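Local coordinates for dihydrofolate reductase, putative (PDB 6DRS), which probably catalyses the NADPH-dependent reduction of dihydrofolate to tetrahydrofolate and is bound here by an antifolate inhibitor and NADP, at residues L32-R36 against V192-D196; R36-D40 against E234-I239. All coordinates share one frame; numbering follows the deposited sequence.

Along the chain from the N terminus, the loop after strand 22-27 supplies 32-36 and leads directly into 36-40, which enters helix 38-49; the two stretches share Arg36. Contact 1 closes back from 192-196, in the loop before strand 197-198, with 155 residues between its segments. Contact 2 closes from 234-239, at the start of strand 237-246, with 193 between. Both closures begin on the same stretch, and that of contact 2 runs farther along the chain. Their centres are 12 Å apart, and Phe193 CZ meets Val237 CG1 at 3.9 Å. Together they tie the approach to helix 38-49 to a late loop and to the terminal antiparallel strands.

Contact 1: L32-R36 against V192-D196; sequences LPWPR and VFECD. With NAP (NADP nicotinamide-adenine-dinucleotide phosphate), chain H.
Phe193 packs against Pro33, Trp34 and Pro35 in the Leu-Pro-Trp loop of the dihydrofolate reductase fold, the link between strand 22-27 and helix 38-49 at the edge of the active site. Both segments are irregular loop here; side-chain packing and one bridging water connect them. The phenyl group can be followed outward. Its CB lies 4.2 Å from Pro33 CB. With CG anti to the carbonyl carbon (chi1 -77°), the ring is carried along the proline: CD1 approaches Pro33 O at 3.5 Å, while CE1 faces the Trp34 backbone and CB, with Pro35 CD farther along. At the tip, CZ comes to 3.6 Å from Trp34 CB. That methylene stands over one face of the phenyl ring: Trp34 CB is 4.0 Å from the centroid of the Phe193 ring and 27° off its normal, which is the geometry of a CH-pi contact. The indole turns away from 192-196, but Phe193 CD2 still lies at its edge, near the ring plane; Pro33 CD lies over one indole face, toward the rim. Beyond the segments, Lys183 makes a cation-pi contact with Phe193.

Pro33 CG also meets Cys195 SG at 3.5 Å, an apolar contact beside the one to Phe193. A water adds a polar bridge, donating to Pro33 O at 3.0 Å and to Glu194 O; the second leg is so short that its exact length is doubtful. The loop also reaches the cofactor, where Leu32 CD2 lies 3.5 Å from NADP N7N, the carboxamide nitrogen of the nicotinamide.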
loop_
_atom_site.group_PDB
_atom_site.type_symbol
_atom_site.label_atom_id
_atom_site.label_comp_id
_atom_site.label_asym_id
_atom_site.label_seq_id
_atom_site.Cartn_x
_atom_site.Cartn_y
_atom_site.Cartn_z
ATOM N N LEU A 32 3.554 -11.735 -3.562
ATOM C CA LEU A 32 3.356 -11.012 -4.839
ATOM C C LEU A 32 3.597 -11.979 -6.004
ATOM O O LEU A 32 4.229 -13.006 -5.822
ATOM C CB LEU A 32 4.295 -9.808 -4.955
ATOM C CG LEU A 32 4.142 -8.737 -3.868
ATOM C CD1 LEU A 32 5.157 -7.619 -4.065
ATOM C CD2 LEU A 32 2.724 -8.182 -3.835
ATOM N N PRO A 33 3.092 -11.628 -7.212
ATOM C CA PRO A 33 3.224 -12.546 -8.340
ATOM C C PRO A 33 4.617 -12.524 -8.980
ATOM O O PRO A 33 4.896 -13.393 -9.785
ATOM C CB PRO A 33 2.215 -12.033 -9.381
ATOM C CG PRO A 33 1.222 -11.232 -8.575
ATOM C CD PRO A 33 2.102 -10.578 -7.530
ATOM N N TRP A 34 5.456 -11.532 -8.688
ATOM C CA TRP A 34 6.663 -11.314 -9.495
ATOM C C TRP A 34 7.895 -11.290 -8.600
ATOM O O TRP A 34 7.799 -10.997 -7.421
ATOM C CB TRP A 34 6.593 -9.980 -10.251
ATOM C CG TRP A 34 6.045 -8.869 -9.405
ATOM C CD1 TRP A 34 6.697 -8.172 -8.425
ATOM C CD2 TRP A 34 4.693 -8.385 -9.414
ATOM N NE1 TRP A 34 5.846 -7.278 -7.836
ATOM C CE2 TRP A 34 4.612 -7.382 -8.425
ATOM C CE3 TRP A 34 3.549 -8.682 -10.168
ATOM C CZ2 TRP A 34 3.430 -6.679 -8.194
ATOM C CZ3 TRP A 34 2.382 -7.992 -9.937
ATOM C CH2 TRP A 34 2.324 -7.011 -8.942
ATOM N N PRO A 35 9.069 -11.505 -9.195
ATOM C CA PRO A 35 10.286 -11.277 -8.443
ATOM C C PRO A 35 10.284 -9.821 -7.945
ATOM O O PRO A 35 9.565 -8.994 -8.495
ATOM C CB PRO A 35 11.387 -11.459 -9.493
ATOM C CG PRO A 35 10.766 -12.371 -10.520
ATOM C CD PRO A 35 9.337 -11.892 -10.587
ATOM N N ARG A 36 11.114 -9.522 -6.952
ATOM C CA ARG A 36 11.156 -8.232 -6.286
ATOM C C ARG A 36 11.418 -7.102 -7.295
ATOM O O ARG A 36 12.431 -7.077 -7.984
ATOM C CB ARG A 36 12.250 -8.287 -5.216
ATOM C CG ARG A 36 12.551 -6.964 -4.525
ATOM C CD ARG A 36 13.386 -7.139 -3.265
ATOM N NE ARG A 36 13.348 -5.925 -2.458
ATOM C CZ ARG A 36 14.190 -4.900 -2.586
ATOM N NH1 ARG A 36 15.321 -5.052 -3.260
ATOM N NH2 ARG A 36 13.888 -3.728 -2.046
ATOM N N VAL A 192 2.492 -13.627 -19.410
ATOM C CA VAL A 192 1.607 -13.154 -18.374
ATOM C C VAL A 192 1.985 -13.806 -17.032
ATOM O O VAL A 192 2.421 -14.952 -17.028
ATOM C CB VAL A 192 0.161 -13.438 -18.804
ATOM C CG1 VAL A 192 -0.787 -13.549 -17.632
ATOM C CG2 VAL A 192 -0.295 -12.346 -19.750
ATOM N N PHE A 193 1.887 -13.063 -15.914
ATOM C CA PHE A 193 2.164 -13.644 -14.579
ATOM C C PHE A 193 0.951 -14.450 -14.103
ATOM O O PHE A 193 -0.193 -14.032 -14.258
ATOM C CB PHE A 193 2.472 -12.571 -13.523
ATOM C CG PHE A 193 3.861 -11.988 -13.588
ATOM C CD1 PHE A 193 4.963 -12.731 -13.200
ATOM C CD2 PHE A 193 4.068 -10.684 -14.038
ATOM C CE1 PHE A 193 6.241 -12.187 -13.256
ATOM C CE2 PHE A 193 5.345 -10.151 -14.109
ATOM C CZ PHE A 193 6.434 -10.901 -13.723
ATOM N N GLU A 194 1.230 -15.590 -13.492
ATOM C CA GLU A 194 0.195 -16.381 -12.831
ATOM C C GLU A 194 -0.197 -15.702 -11.509
ATOM O O GLU A 194 0.672 -15.398 -10.709
ATOM C CB GLU A 194 0.756 -17.780 -12.577
ATOM C CG GLU A 194 -0.184 -18.653 -11.775
ATOM C CD GLU A 194 0.305 -20.065 -11.477
ATOM O OE1 GLU A 194 1.426 -20.444 -11.890
ATOM O OE2 GLU A 194 -0.440 -20.770 -10.803
ATOM N N CYS A 195 -1.501 -15.545 -11.259
ATOM C CA CYS A 195 -2.008 -14.873 -10.058
ATOM C C CYS A 195 -3.225 -15.636 -9.512
ATOM O O CYS A 195 -4.019 -16.137 -10.307
ATOM C CB CYS A 195 -2.446 -13.455 -10.403
ATOM S SG CYS A 195 -1.085 -12.411 -10.997
ATOM N N ASP A 196 -3.387 -15.747 -8.195
ATOM C CA ASP A 196 -4.628 -16.345 -7.644
ATOM C C ASP A 196 -5.462 -15.245 -6.987
ATOM O O ASP A 196 -6.592 -15.494 -6.538
ATOM C CB ASP A 196 -4.364 -17.490 -6.659
ATOM C CG ASP A 196 -3.354 -17.151 -5.569
ATOM O OD1 ASP A 196 -3.277 -15.980 -5.196
ATOM O OD2 ASP A 196 -2.629 -18.056 -5.122
HETATM P PA NAP H . -6.357 -9.671 2.419
HETATM O O1A NAP H . -4.974 -9.098 2.552
HETATM O O2A NAP H . -7.585 -8.991 1.931
HETATM O O5B NAP H . -6.725 -10.370 3.839
HETATM C C5B NAP H . -7.840 -11.262 4.034
HETATM C C4B NAP H . -8.006 -11.363 5.535
HETATM O O4B NAP H . -8.379 -10.083 6.051
HETATM C C3B NAP H . -9.127 -12.291 5.980
HETATM O O3B NAP H . -8.661 -13.646 6.060
HETATM C C2B NAP H . -9.478 -11.719 7.341
HETATM O O2B NAP H . -8.445 -12.023 8.275
HETATM C C1B NAP H . -9.311 -10.225 7.135
HETATM N N9A NAP H . -10.562 -9.615 6.718
HETATM C C8A NAP H . -10.870 -9.478 5.419
HETATM N N7A NAP H . -12.075 -8.883 5.298
HETATM C C5A NAP H . -12.546 -8.623 6.537
HETATM C C6A NAP H . -13.772 -8.004 7.091
HETATM N N6A NAP H . -14.685 -7.545 6.225
HETATM N N1A NAP H . -13.939 -7.900 8.427
HETATM C C2A NAP H . -12.975 -8.367 9.242
HETATM N N3A NAP H . -11.827 -8.947 8.798
HETATM C C4A NAP H . -11.547 -9.115 7.480
HETATM O O3 NAP H . -6.127 -11.090 1.626
HETATM P PN NAP H . -6.253 -11.414 0.033
HETATM O O1N NAP H . -7.384 -10.705 -0.587
HETATM O O2N NAP H . -6.175 -12.925 0.025
HETATM O O5D NAP H . -4.874 -10.838 -0.534
HETATM C C5D NAP H . -3.640 -11.316 -0.060
HETATM C C4D NAP H . -2.841 -11.481 -1.335
HETATM O O4D NAP H . -2.863 -10.236 -2.035
HETATM C C3D NAP H . -1.392 -11.864 -1.149
HETATM O O3D NAP H . -1.040 -12.727 -2.262
HETATM C C2D NAP H . -0.690 -10.537 -1.256
HETATM O O2D NAP H . 0.637 -10.716 -1.684
HETATM C C1D NAP H . -1.522 -9.806 -2.287
HETATM N N1N NAP H . -1.392 -8.337 -2.184
HETATM C C2N NAP H . -0.896 -7.671 -3.252
HETATM C C3N NAP H . -0.715 -6.272 -3.231
HETATM C C7N NAP H . -0.167 -5.552 -4.461
HETATM O O7N NAP H . -0.107 -4.318 -4.499
HETATM N N7N NAP H . 0.248 -6.302 -5.499
HETATM C C4N NAP H . -1.027 -5.579 -2.045
HETATM C C5N NAP H . -1.529 -6.303 -0.961
HETATM C C6N NAP H . -1.692 -7.687 -1.039
HETATM P P2B NAP H . -8.567 -13.279 9.275
HETATM O O1X NAP H . -8.496 -14.521 8.397
HETATM O O2X NAP H . -7.276 -13.189 10.064
HETATM O O3X NAP H . -9.913 -12.981 9.861
HETATM O O HOH W 1 3.129 -15.499 -10.940
#

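Contact 2: R36-D40 against E234-I239; sequences RIKAD and EGEVRI. With H8A (3-{[(3R)-7,9-diamino-3-methyl-2,3-dihydrofuro[2,3-f]quinazolin-4-yl]oxy}benzonitrile), chain G.
Ile37, Ile239 and Ala39 carry this buried contact, in which the N-terminal end of helix 38-49 meets a beta hairpin: a type II' turn from Glu234 to Val237 joins strands 232-234 and 237-246. Ile37, at the N-cap position, has the most surface buried. Its CG1 branch runs tip to tip with Val237, Ile37 CD1 reaching Val237 CG2 at 3.7 Å; the Ile37 and Ile239 side chains slide past each other in opposite directions, their CG2 atoms 4.2 Å apart. Ile239 sends its other branch to the helix: CG1 stands between the backbone N and the carbonyl carbon (chi1 67°), and Ile239 CD1 ends 3.8 Å from Ala39 CB. Glu234 OE2 lies 3.4 Å from the same Ala39 CB. Ala39 N donates to a water at 3.0 Å, which in turn donates to Glu234 OE1 at 2.7 Å, tying the helix start to the turn.

Val181 of strand 174-183 touches all three of Ile37, Val237 and Ile239. The start of helix 38-49 also borders the inhibitor pocket: Asp40 OD1, also bonded to Thr179 OG1, accepts a nearly straight hydrogen bond from amino nitrogen N13 of the inhibitor (2.6 Å, 175°).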
loop_
_atom_site.group_PDB
_atom_site.type_symbol
_atom_site.label_atom_id
_atom_site.label_comp_id
_atom_site.label_asym_id
_atom_site.label_seq_id
_atom_site.Cartn_x
_atom_site.Cartn_y
_atom_site.Cartn_z
ATOM N N ARG A 36 11.114 -9.522 -6.952
ATOM C CA ARG A 36 11.156 -8.232 -6.286
ATOM C C ARG A 36 11.418 -7.102 -7.295
ATOM O O ARG A 36 12.431 -7.077 -7.984
ATOM C CB ARG A 36 12.250 -8.287 -5.216
ATOM C CG ARG A 36 12.551 -6.964 -4.525
ATOM C CD ARG A 36 13.386 -7.139 -3.265
ATOM N NE ARG A 36 13.348 -5.925 -2.458
ATOM C CZ ARG A 36 14.190 -4.900 -2.586
ATOM N NH1 ARG A 36 15.321 -5.052 -3.260
ATOM N NH2 ARG A 36 13.888 -3.728 -2.046
ATOM N N ILE A 37 10.514 -6.129 -7.340
ATOM C CA ILE A 37 10.782 -4.928 -8.124
ATOM C C ILE A 37 11.252 -3.806 -7.184
ATOM O O ILE A 37 10.421 -3.163 -6.527
ATOM C CB ILE A 37 9.528 -4.549 -8.938
ATOM C CG1 ILE A 37 8.977 -5.770 -9.682
ATOM C CG2 ILE A 37 9.825 -3.390 -9.876
ATOM C CD1 ILE A 37 7.662 -5.579 -10.411
ATOM N N LYS A 38 12.552 -3.510 -7.168
ATOM C CA LYS A 38 13.114 -2.480 -6.251
ATOM C C LYS A 38 12.420 -1.120 -6.428
ATOM O O LYS A 38 12.119 -0.470 -5.433
ATOM C CB LYS A 38 14.619 -2.262 -6.431
ATOM C CG LYS A 38 15.530 -3.117 -5.558
ATOM C CD LYS A 38 16.070 -4.360 -6.275
ATOM C CE LYS A 38 17.284 -4.980 -5.609
ATOM N NZ LYS A 38 18.238 -5.505 -6.618
ATOM N N ALA A 39 12.164 -0.695 -7.663
ATOM C CA ALA A 39 11.554 0.623 -7.881
ATOM C C ALA A 39 10.115 0.663 -7.324
ATOM O O ALA A 39 9.698 1.683 -6.765
ATOM C CB ALA A 39 11.608 0.999 -9.342
ATOM N N ASP A 40 9.352 -0.420 -7.439
ATOM C CA ASP A 40 7.990 -0.398 -6.880
ATOM C C ASP A 40 8.023 -0.375 -5.340
ATOM O O ASP A 40 7.254 0.358 -4.723
ATOM C CB ASP A 40 7.110 -1.537 -7.386
ATOM C CG ASP A 40 5.737 -1.477 -6.723
ATOM O OD1 ASP A 40 5.035 -0.463 -6.899
ATOM O OD2 ASP A 40 5.402 -2.416 -5.974
ATOM N N GLU A 234 12.681 -2.278 -15.508
ATOM C CA GLU A 234 13.259 -2.810 -14.290
ATOM C C GLU A 234 13.540 -4.299 -14.505
ATOM O O GLU A 234 12.735 -5.134 -14.120
ATOM C CB GLU A 234 12.316 -2.575 -13.104
ATOM C CG GLU A 234 11.690 -1.184 -13.059
ATOM C CD GLU A 234 12.580 -0.046 -12.555
ATOM O OE1 GLU A 234 13.667 -0.334 -11.989
ATOM O OE2 GLU A 234 12.185 1.138 -12.723
ATOM N N GLY A 235 14.664 -4.618 -15.145
ATOM C CA GLY A 235 15.043 -6.018 -15.383
ATOM C C GLY A 235 14.136 -6.657 -16.420
ATOM O O GLY A 235 14.080 -6.204 -17.551
ATOM N N GLU A 236 13.359 -7.656 -16.021
ATOM C CA GLU A 236 12.455 -8.349 -16.952
ATOM C C GLU A 236 11.041 -7.757 -16.925
ATOM O O GLU A 236 10.183 -8.196 -17.721
ATOM C CB GLU A 236 12.407 -9.847 -16.653
ATOM C CG GLU A 236 13.553 -10.607 -17.293
ATOM C CD GLU A 236 14.488 -11.227 -16.269
ATOM O OE1 GLU A 236 14.023 -11.495 -15.132
ATOM O OE2 GLU A 236 15.675 -11.442 -16.604
ATOM N N VAL A 237 10.782 -6.781 -16.050
ATOM C CA VAL A 237 9.512 -6.098 -16.113
ATOM C C VAL A 237 9.718 -4.654 -16.588
ATOM O O VAL A 237 10.811 -4.135 -16.539
ATOM C CB VAL A 237 8.752 -6.170 -14.778
ATOM C CG1 VAL A 237 8.271 -7.585 -14.496
ATOM C CG2 VAL A 237 9.555 -5.601 -13.610
ATOM N N ARG A 238 8.651 -4.047 -17.082
ATOM C CA ARG A 238 8.549 -2.583 -17.138
ATOM C C ARG A 238 7.387 -2.152 -16.218
ATOM O O ARG A 238 6.395 -2.890 -16.071
ATOM C CB ARG A 238 8.500 -2.057 -18.583
ATOM C CG ARG A 238 7.320 -2.554 -19.416
ATOM C CD ARG A 238 7.058 -1.998 -20.828
ATOM N NE ARG A 238 5.647 -2.141 -21.227
ATOM C CZ ARG A 238 4.986 -1.436 -22.164
ATOM N NH1 ARG A 238 5.612 -0.612 -22.992
ATOM N NH2 ARG A 238 3.672 -1.552 -22.267
ATOM N N ILE A 239 7.507 -0.971 -15.590
ATOM C CA ILE A 239 6.492 -0.460 -14.629
ATOM C C ILE A 239 6.180 1.015 -14.935
ATOM O O ILE A 239 7.033 1.749 -15.458
ATOM C CB ILE A 239 6.968 -0.652 -13.164
ATOM C CG1 ILE A 239 8.193 0.221 -12.838
ATOM C CG2 ILE A 239 7.187 -2.134 -12.849
ATOM C CD1 ILE A 239 8.471 0.416 -11.357
HETATM C C2 H8A G . 4.544 -4.441 -1.310
HETATM C C3 H8A G . 4.669 -3.627 -2.440
HETATM C C4 H8A G . 3.583 -2.826 -2.850
HETATM C C5 H8A G . 2.355 -2.854 -2.152
HETATM C C6 H8A G . 2.280 -3.678 -1.004
HETATM C C7 H8A G . 3.342 -4.454 -0.626
HETATM C C8 H8A G . 1.326 -2.042 -2.575
HETATM O O1 H8A G . 5.581 -5.217 -0.887
HETATM C C10 H8A G . 2.643 -1.235 -4.327
HETATM C C14 H8A G . 6.396 -4.904 0.187
HETATM C C15 H8A G . 7.152 -5.938 0.781
HETATM C C16 H8A G . 7.991 -5.647 1.871
HETATM C C17 H8A G . 8.069 -4.329 2.357
HETATM C C18 H8A G . 7.332 -3.270 1.788
HETATM N N9 H8A G . 1.479 -1.258 -3.665
HETATM N N11 H8A G . 3.671 -2.026 -3.950
HETATM N N12 H8A G . 0.073 -2.030 -1.828
HETATM N N13 H8A G . 2.851 -0.398 -5.512
HETATM C C19 H8A G . 6.492 -3.587 0.699
HETATM C C20 H8A G . 7.420 -2.023 2.276
HETATM N N21 H8A G . 7.469 -0.925 2.755
HETATM C C22 H8A G . 3.023 -5.243 0.559
HETATM C C23 H8A G . 1.522 -4.971 0.698
HETATM O O24 H8A G . 1.215 -3.853 -0.154
HETATM C C25 H8A G . 3.621 -4.550 1.765
HETATM O O HOH W 2 13.280 -2.162 -10.011
#